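Local coordinates for protein yesU (Bacillus subtilis, PDB 1OQ1) that is of unknown function but has a galectin-like beta-sandwich fold, so that carbohydrate binding is a possible though unproven role, at residues K99-T103 and Y104-H108; H116-Y119 and F120-K123; F202-M205 and A206-A210. One frame throughout, in Å; residues are numbered along the deposited sequence.

Overall arrangement
All three contacts are local folds of the chain at strand ends and connections of one beta sandwich. Contacts 2 and 3 lie closest, their centres about 9 Å apart: Lys123 NZ probably hydrogen-bonds Ala206 O (2.8 Å), and Phe120 CD2 packs on selenomethionine Met208 SE at 3.5 Å. The centre of contact 1 is about 16 Å from that of contact 2 and about 15 Å from that of contact 3. It joins contact 2 through Tyr104 OH and His116 ND1 (3.0 Å), and contact 3 probably through Gly102 O and Arg203 NH1 (2.9 Å). A bound acetic acid, probably from the crystallisation liquor, lies beside Arg203, Met205 and Tyr104 and may mark a pocket.

Contact 1 (K99-T103 and Y104-H108); sequences KRTGT and YPEYH
The carboxylate of Glu106 lies against the backbone of Thr101 to Thr103 and grips it at several points. OE1 accepts the backbone N of Thr101 at 2.6 Å in a nearly straight bond (170° at the hydrogen), received on the syn side. From the opposite face of the carboxylate plane, Thr103 N reaches the same oxygen at 3.1 Å. The second oxygen, OE2, takes the hydroxyl of Thr101, whose OG1 lies 3.0 Å away, also syn. With CG beside the backbone N and the chain extended from there, Glu106 can reach back from the first turn of helix 105-108 to the preceding loop, and both carboxylate oxygens are held. The backbone adds a turn of its own, Glu106 N donating to Thr103 O at 2.9 Å.

Next to this grip lies the Tyr107 ring. Its OH receives a weak, bent bond from Gly102 N (3.0 Å), while Gly102 CA sits at the ring edge, near the plane. At phi 87° and a psi close to zero, a CB on Gly102 would press on the carbonyl O of Thr101. The Arg100 side chain crosses that of Tyr107 at about a right angle, Arg100 CD 3.6 Å from Tyr107 CE1, with the guanidinium and ring planes 56° apart. Both polar ends find a stronger partner in Glu28: Arg100 forms a salt bridge with it and Tyr107 OH a hydrogen bond. Val52 and Trp54 of strand 51-54 pack on Tyr107.

The result is a tight loop fastened to a short helix by a glutamate, within the connection between strands 76-86 and 112-122 of the galectin-like sandwich.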
loop_
_atom_site.group_PDB
_atom_site.type_symbol
_atom_site.label_atom_id
_atom_site.label_comp_id
_atom_site.label_asym_id
_atom_site.label_seq_id
_atom_site.Cartn_x
_atom_site.Cartn_y
_atom_site.Cartn_z
ATOM N N LYS A 99 3.961 15.652 -12.655
ATOM C CA LYS A 99 5.047 15.071 -11.877
ATOM C C LYS A 99 4.617 14.907 -10.428
ATOM O O LYS A 99 3.863 15.720 -9.899
ATOM C CB LYS A 99 6.285 15.972 -11.942
ATOM C CG LYS A 99 6.842 16.142 -13.342
ATOM C CD LYS A 99 7.843 17.288 -13.433
ATOM C CE LYS A 99 9.111 17.008 -12.658
ATOM N NZ LYS A 99 10.110 18.088 -12.892
ATOM N N ARG A 100 5.103 13.849 -9.792
ATOM C CA ARG A 100 4.778 13.580 -8.401
ATOM C C ARG A 100 6.079 13.498 -7.614
ATOM O O ARG A 100 7.093 13.012 -8.126
ATOM C CB ARG A 100 3.986 12.274 -8.294
ATOM C CG ARG A 100 2.649 12.308 -9.033
ATOM C CD ARG A 100 1.908 10.997 -8.842
ATOM N NE ARG A 100 2.689 9.889 -9.377
ATOM C CZ ARG A 100 2.549 9.388 -10.598
ATOM N NH1 ARG A 100 1.639 9.880 -11.430
ATOM N NH2 ARG A 100 3.351 8.407 -10.999
ATOM N N THR A 101 6.045 13.973 -6.373
ATOM C CA THR A 101 7.230 14.011 -5.527
ATOM C C THR A 101 7.029 13.453 -4.120
ATOM O O THR A 101 7.812 13.745 -3.218
ATOM C CB THR A 101 7.732 15.458 -5.387
ATOM O OG1 THR A 101 6.730 16.247 -4.730
ATOM C CG2 THR A 101 8.016 16.057 -6.753
ATOM N N GLY A 102 5.990 12.649 -3.930
ATOM C CA GLY A 102 5.747 12.085 -2.618
ATOM C C GLY A 102 4.913 12.971 -1.710
ATOM O O GLY A 102 4.692 12.632 -0.545
ATOM N N THR A 103 4.455 14.106 -2.233
ATOM C CA THR A 103 3.626 15.036 -1.459
ATOM C C THR A 103 2.185 14.534 -1.590
ATOM O O THR A 103 1.618 14.519 -2.681
ATOM C CB THR A 103 3.758 16.470 -2.004
ATOM O OG1 THR A 103 5.150 16.780 -2.171
ATOM C CG2 THR A 103 3.152 17.467 -1.030
ATOM N N TYR A 104 1.599 14.143 -0.463
ATOM C CA TYR A 104 0.262 13.549 -0.442
ATOM C C TYR A 104 -0.826 14.089 -1.370
ATOM O O TYR A 104 -1.473 13.313 -2.068
ATOM C CB TYR A 104 -0.261 13.488 1.001
ATOM C CG TYR A 104 -1.274 12.380 1.245
ATOM C CD1 TYR A 104 -1.285 11.226 0.458
ATOM C CD2 TYR A 104 -2.181 12.457 2.298
ATOM C CE1 TYR A 104 -2.178 10.176 0.718
ATOM C CE2 TYR A 104 -3.071 11.411 2.572
ATOM C CZ TYR A 104 -3.065 10.277 1.778
ATOM O OH TYR A 104 -3.938 9.246 2.046
ATOM N N PRO A 105 -1.043 15.415 -1.402
ATOM C CA PRO A 105 -2.082 15.960 -2.279
ATOM C C PRO A 105 -1.934 15.589 -3.753
ATOM O O PRO A 105 -2.914 15.599 -4.500
ATOM C CB PRO A 105 -1.975 17.465 -2.040
ATOM C CG PRO A 105 -1.568 17.530 -0.600
ATOM C CD PRO A 105 -0.486 16.470 -0.538
ATOM N N GLU A 106 -0.714 15.262 -4.171
ATOM C CA GLU A 106 -0.469 14.884 -5.560
ATOM C C GLU A 106 -1.121 13.539 -5.849
ATOM O O GLU A 106 -1.404 13.206 -6.996
ATOM C CB GLU A 106 1.031 14.775 -5.829
ATOM C CG GLU A 106 1.827 16.004 -5.434
ATOM C CD GLU A 106 3.322 15.777 -5.527
ATOM O OE1 GLU A 106 3.769 14.654 -5.211
ATOM O OE2 GLU A 106 4.049 16.721 -5.898
ATOM N N TYR A 107 -1.363 12.773 -4.789
ATOM C CA TYR A 107 -1.955 11.453 -4.920
ATOM C C TYR A 107 -3.455 11.410 -4.661
ATOM O O TYR A 107 -4.168 10.682 -5.341
ATOM C CB TYR A 107 -1.229 10.478 -3.990
ATOM C CG TYR A 107 0.253 10.426 -4.272
ATOM C CD1 TYR A 107 0.785 9.508 -5.184
ATOM C CD2 TYR A 107 1.115 11.355 -3.695
ATOM C CE1 TYR A 107 2.143 9.529 -5.517
ATOM C CE2 TYR A 107 2.463 11.387 -4.019
ATOM C CZ TYR A 107 2.971 10.477 -4.932
ATOM O OH TYR A 107 4.302 10.549 -5.272
ATOM N N HIS A 108 -3.944 12.184 -3.696
ATOM C CA HIS A 108 -5.379 12.160 -3.420
ATOM C C HIS A 108 -6.181 13.269 -4.089
ATOM O O HIS A 108 -7.408 13.171 -4.190
ATOM C CB HIS A 108 -5.647 12.138 -1.900
ATOM C CG HIS A 108 -5.162 13.345 -1.157
ATOM N ND1 HIS A 108 -5.652 14.613 -1.388
ATOM C CD2 HIS A 108 -4.284 13.464 -0.132
ATOM C CE1 HIS A 108 -5.102 15.459 -0.534
ATOM N NE2 HIS A 108 -4.268 14.788 0.240
#

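Contact 2 (H116-Y119 and F120-K123); sequences HLSY and FRRK
A corner in strand 112-122, turned at Phe120, brings Ser118 alongside Arg121, the centre of an inverse gamma turn. Phe120 has phi 52° and psi 55°, the left-handed region of the backbone map, which accounts for the abrupt change of direction after the regular strand 116-119.

Inside the bend, the Ser118 hydroxyl meets the Arg121 chain from the side. OG stands 3.3 Å from Arg121 CD, and the serine CB is 4.0 Å from Arg121 CG. OG also lies at the edge of the guanidinium, near its plane, 3.4 Å from Arg121 NE; its hydrogen bond goes to Asn134 O of the neighbouring strand 132-138. In Arg121, a first torsion that sets CG beside the backbone N and an extended second one bring CD to the serine, and the bend at chi3 (65°) turns NE toward its OG.

The two aromatic residues at the corner diverge. Tyr119 packs edge-to-face on Phe69, and its OH bonds Trp67 NE1, both on strand 63-73 of the facing sheet. Its contact with Phe120 is slight, Tyr119 CD1 lying 4.3 Å from Phe120 CB. The Phe120 ring instead carries Arg122 CG over the centre of one face, 3.6 Å above the plane, while its CD1 lies 3.8 Å above the guanidinium plane of Arg122, toward the rim. Outside the corner, Asp149 OD2 takes both the salt bridge of Arg122 NH2 and the hydrogen bond of Phe120 N.

Because Asn134 O can only accept, Ser118 OG must give its proton there, so the lone pairs of that hydroxyl probably offer the positive end of Arg121 a weakly favourable polar neighbour.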
loop_
_atom_site.group_PDB
_atom_site.type_symbol
_atom_site.label_atom_id
_atom_site.label_comp_id
_atom_site.label_asym_id
_atom_site.label_seq_id
_atom_site.Cartn_x
_atom_site.Cartn_y
_atom_site.Cartn_z
ATOM N N HIS A 116 -6.048 3.578 -1.412
ATOM C CA HIS A 116 -4.872 3.596 -0.548
ATOM C C HIS A 116 -5.252 3.212 0.869
ATOM O O HIS A 116 -6.183 3.767 1.458
ATOM C CB HIS A 116 -4.124 4.949 -0.580
ATOM C CG HIS A 116 -4.995 6.155 -0.767
ATOM N ND1 HIS A 116 -4.858 7.289 0.007
ATOM C CD2 HIS A 116 -5.935 6.447 -1.696
ATOM C CE1 HIS A 116 -5.673 8.227 -0.442
ATOM N NE2 HIS A 116 -6.338 7.742 -1.474
ATOM N N LEU A 117 -4.527 2.235 1.398
ATOM C CA LEU A 117 -4.789 1.710 2.726
ATOM C C LEU A 117 -3.616 1.979 3.655
ATOM O O LEU A 117 -2.516 1.468 3.447
ATOM C CB LEU A 117 -5.058 0.207 2.624
ATOM C CG LEU A 117 -5.895 -0.473 3.712
ATOM C CD1 LEU A 117 -6.204 -1.896 3.279
ATOM C CD2 LEU A 117 -5.163 -0.456 5.036
ATOM N N SER A 118 -3.859 2.786 4.679
ATOM C CA SER A 118 -2.816 3.119 5.636
ATOM C C SER A 118 -2.846 2.170 6.822
ATOM O O SER A 118 -3.914 1.764 7.289
ATOM C CB SER A 118 -2.990 4.559 6.119
ATOM O OG SER A 118 -4.309 4.766 6.590
ATOM N N TYR A 119 -1.659 1.804 7.290
ATOM C CA TYR A 119 -1.515 0.916 8.435
ATOM C C TYR A 119 -0.294 1.382 9.223
ATOM O O TYR A 119 0.560 2.089 8.694
ATOM C CB TYR A 119 -1.387 -0.540 7.972
ATOM C CG TYR A 119 -0.227 -0.823 7.049
ATOM C CD1 TYR A 119 0.985 -1.300 7.549
ATOM C CD2 TYR A 119 -0.356 -0.662 5.669
ATOM C CE1 TYR A 119 2.038 -1.619 6.702
ATOM C CE2 TYR A 119 0.692 -0.980 4.809
ATOM C CZ TYR A 119 1.884 -1.460 5.331
ATOM O OH TYR A 119 2.907 -1.803 4.479
ATOM N N PHE A 120 -0.208 0.981 10.484
ATOM C CA PHE A 120 0.860 1.461 11.359
ATOM C C PHE A 120 0.836 2.989 11.252
ATOM O O PHE A 120 1.834 3.629 10.910
ATOM C CB PHE A 120 2.241 0.946 10.947
ATOM C CG PHE A 120 3.289 1.129 12.023
ATOM C CD1 PHE A 120 3.349 0.256 13.107
ATOM C CD2 PHE A 120 4.163 2.210 11.988
ATOM C CE1 PHE A 120 4.265 0.456 14.145
ATOM C CE2 PHE A 120 5.084 2.423 13.023
ATOM C CZ PHE A 120 5.134 1.544 14.104
ATOM N N ARG A 121 -0.331 3.567 11.523
ATOM C CA ARG A 121 -0.496 5.014 11.462
ATOM C C ARG A 121 -0.021 5.549 12.803
ATOM O O ARG A 121 -0.807 5.658 13.745
ATOM C CB ARG A 121 -1.969 5.359 11.242
ATOM C CG ARG A 121 -2.589 4.632 10.059
ATOM C CD ARG A 121 -4.070 4.952 9.914
ATOM N NE ARG A 121 -4.301 6.357 9.591
ATOM C CZ ARG A 121 -4.834 7.250 10.419
ATOM N NH1 ARG A 121 -5.204 6.902 11.648
ATOM N NH2 ARG A 121 -5.004 8.500 10.011
ATOM N N ARG A 122 1.269 5.870 12.887
ATOM C CA ARG A 122 1.854 6.343 14.136
ATOM C C ARG A 122 2.715 7.600 13.966
ATOM O O ARG A 122 3.677 7.796 14.705
ATOM C CB ARG A 122 2.718 5.228 14.746
ATOM C CG ARG A 122 2.113 3.823 14.662
ATOM C CD ARG A 122 0.861 3.663 15.525
ATOM N NE ARG A 122 0.141 2.439 15.173
ATOM C CZ ARG A 122 0.466 1.221 15.593
ATOM N NH1 ARG A 122 1.503 1.042 16.404
ATOM N NH2 ARG A 122 -0.232 0.171 15.173
ATOM N N LYS A 123 2.369 8.447 13.004
ATOM C CA LYS A 123 3.128 9.668 12.754
ATOM C C LYS A 123 2.793 10.779 13.750
ATOM O O LYS A 123 3.691 11.451 14.258
ATOM C CB LYS A 123 2.867 10.160 11.323
ATOM C CG LYS A 123 3.386 11.564 11.005
ATOM C CD LYS A 123 4.908 11.657 11.082
ATOM C CE LYS A 123 5.371 13.070 10.742
ATOM N NZ LYS A 123 6.855 13.202 10.734
#

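Contact 3 (F202-M205 and A206-A210); sequences FRQM and APMKA. With ACY (acetic acid), chain E.
Met208 N donates to Met205 O at 3.2 Å, a bond of 156° at the hydrogen that lies in the carbonyl plane on a lone pair. It closes a four-residue turn around Ala206 and Pro207; the cis peptide before the proline makes this a type VI beta turn. Met208 CB closes up on the same carbonyl oxygen, Met205 O, at 3.1 Å. Both methionines are selenomethionines.

Beside the turn, the Gln204 side chain crosses that of Met208 at about a right angle, with Gln204 CD 3.8 Å from Met208 CG. The tip of the same glutamine rests near the methyl of Ala210, and Leu42 of strand 40-44 touches it from outside.

One residue before Gln204 in strand 199-205, Arg203 runs fully extended and presents one edge of its guanidinium to the bound acetic acid. The pairing is two-pronged: Arg203 NE reaches O of the acetic acid at 3.0 Å, and Arg203 NH2 reaches its OXT at 2.6 Å, its carbon C lying in the guanidinium plane. Met205 SE lies 3.4 Å from the acetic acid C, and the bend at chi3 turns Met205 CE to 3.5 Å from OXT. Arg203 NH1 is held by Gly102 O. Met79 and Phe81 of strand 76-86 and Val52 of strand 51-54 pack on Arg203, and His50 touches both Arg203 and Met205.

The turn thus carries the chain from one sheet of the sandwich to the other. The paired bonds to the acetic acid (173° and 167° at the hydrogens) suggest that this arginine edge could receive another carboxylate or similar oxygen pair; the acetic acid probably comes from the crystallisation liquor, so this remains an inference.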
loop_
_atom_site.group_PDB
_atom_site.type_symbol
_atom_site.label_atom_id
_atom_site.label_comp_id
_atom_site.label_asym_id
_atom_site.label_seq_id
_atom_site.Cartn_x
_atom_site.Cartn_y
_atom_site.Cartn_z
ATOM N N PHE A 202 4.291 1.654 -2.422
ATOM C CA PHE A 202 4.554 1.665 -0.991
ATOM C C PHE A 202 4.894 3.063 -0.506
ATOM O O PHE A 202 5.923 3.623 -0.889
ATOM C CB PHE A 202 5.720 0.724 -0.680
ATOM C CG PHE A 202 5.404 -0.722 -0.914
ATOM C CD1 PHE A 202 5.042 -1.550 0.148
ATOM C CD2 PHE A 202 5.415 -1.249 -2.202
ATOM C CE1 PHE A 202 4.695 -2.879 -0.070
ATOM C CE2 PHE A 202 5.070 -2.582 -2.431
ATOM C CZ PHE A 202 4.709 -3.396 -1.362
ATOM N N ARG A 203 4.034 3.628 0.336
ATOM C CA ARG A 203 4.282 4.961 0.871
ATOM C C ARG A 203 4.677 4.936 2.336
ATOM O O ARG A 203 4.259 4.064 3.095
ATOM C CB ARG A 203 3.042 5.851 0.719
ATOM C CG ARG A 203 3.147 7.196 1.457
ATOM C CD ARG A 203 1.918 8.059 1.199
ATOM N NE ARG A 203 2.003 9.402 1.777
ATOM C CZ ARG A 203 2.883 10.325 1.395
ATOM N NH1 ARG A 203 3.764 10.053 0.445
ATOM N NH2 ARG A 203 2.860 11.536 1.937
ATOM N N GLN A 204 5.502 5.897 2.728
ATOM C CA GLN A 204 5.903 6.033 4.115
ATOM C C GLN A 204 5.983 7.508 4.435
ATOM O O GLN A 204 6.355 8.315 3.581
ATOM C CB GLN A 204 7.281 5.418 4.384
ATOM C CG GLN A 204 7.343 3.906 4.319
ATOM C CD GLN A 204 8.627 3.357 4.927
ATOM O OE1 GLN A 204 9.533 4.114 5.298
ATOM N NE2 GLN A 204 8.713 2.038 5.030
HETATM N N MSE A 205 5.601 7.856 5.656
HETATM C CA MSE A 205 5.712 9.228 6.117
HETATM C C MSE A 205 6.959 9.183 6.985
HETATM O O MSE A 205 7.075 8.318 7.855
HETATM C CB MSE A 205 4.509 9.639 6.966
HETATM C CG MSE A 205 3.257 9.961 6.177
HETATM SE SE MSE A 205 1.937 10.829 7.295
HETATM C CE MSE A 205 2.576 12.659 7.158
ATOM N N ALA A 206 7.902 10.081 6.726
ATOM C CA ALA A 206 9.131 10.127 7.509
ATOM C C ALA A 206 8.746 10.444 8.947
ATOM O O ALA A 206 7.727 11.097 9.183
ATOM C CB ALA A 206 10.054 11.205 6.963
ATOM N N PRO A 207 9.571 10.032 9.927
ATOM C CA PRO A 207 10.836 9.298 9.814
ATOM C C PRO A 207 10.724 7.775 9.933
ATOM O O PRO A 207 11.608 7.115 10.491
ATOM C CB PRO A 207 11.655 9.887 10.946
ATOM C CG PRO A 207 10.632 9.993 12.021
ATOM C CD PRO A 207 9.406 10.553 11.296
HETATM N N MSE A 208 9.643 7.226 9.396
HETATM C CA MSE A 208 9.398 5.790 9.429
HETATM C C MSE A 208 10.579 4.951 8.945
HETATM O O MSE A 208 11.253 5.302 7.978
HETATM C CB MSE A 208 8.182 5.469 8.555
HETATM C CG MSE A 208 7.742 4.010 8.553
HETATM SE SE MSE A 208 6.774 3.571 10.154
HETATM C CE MSE A 208 7.375 1.740 10.414
ATOM N N LYS A 209 10.834 3.847 9.637
ATOM C CA LYS A 209 11.866 2.906 9.225
ATOM C C LYS A 209 11.176 1.547 9.267
ATOM O O LYS A 209 10.658 1.142 10.306
ATOM C CB LYS A 209 13.071 2.939 10.165
ATOM C CG LYS A 209 13.913 4.195 10.002
ATOM C CD LYS A 209 15.293 4.038 10.612
ATOM C CE LYS A 209 16.145 5.267 10.331
ATOM N NZ LYS A 209 17.524 5.114 10.876
ATOM N N ALA A 210 11.145 0.865 8.126
ATOM C CA ALA A 210 10.488 -0.438 8.037
ATOM C C ALA A 210 11.196 -1.375 7.069
ATOM O O ALA A 210 11.961 -0.941 6.208
ATOM C CB ALA A 210 9.034 -0.254 7.603
HETATM C C ACY E . 0.441 11.516 4.294
HETATM O O ACY E . 0.278 10.240 4.036
HETATM O OXT ACY E . 1.375 12.284 3.875
HETATM C CH3 ACY E . -0.626 12.100 5.203
#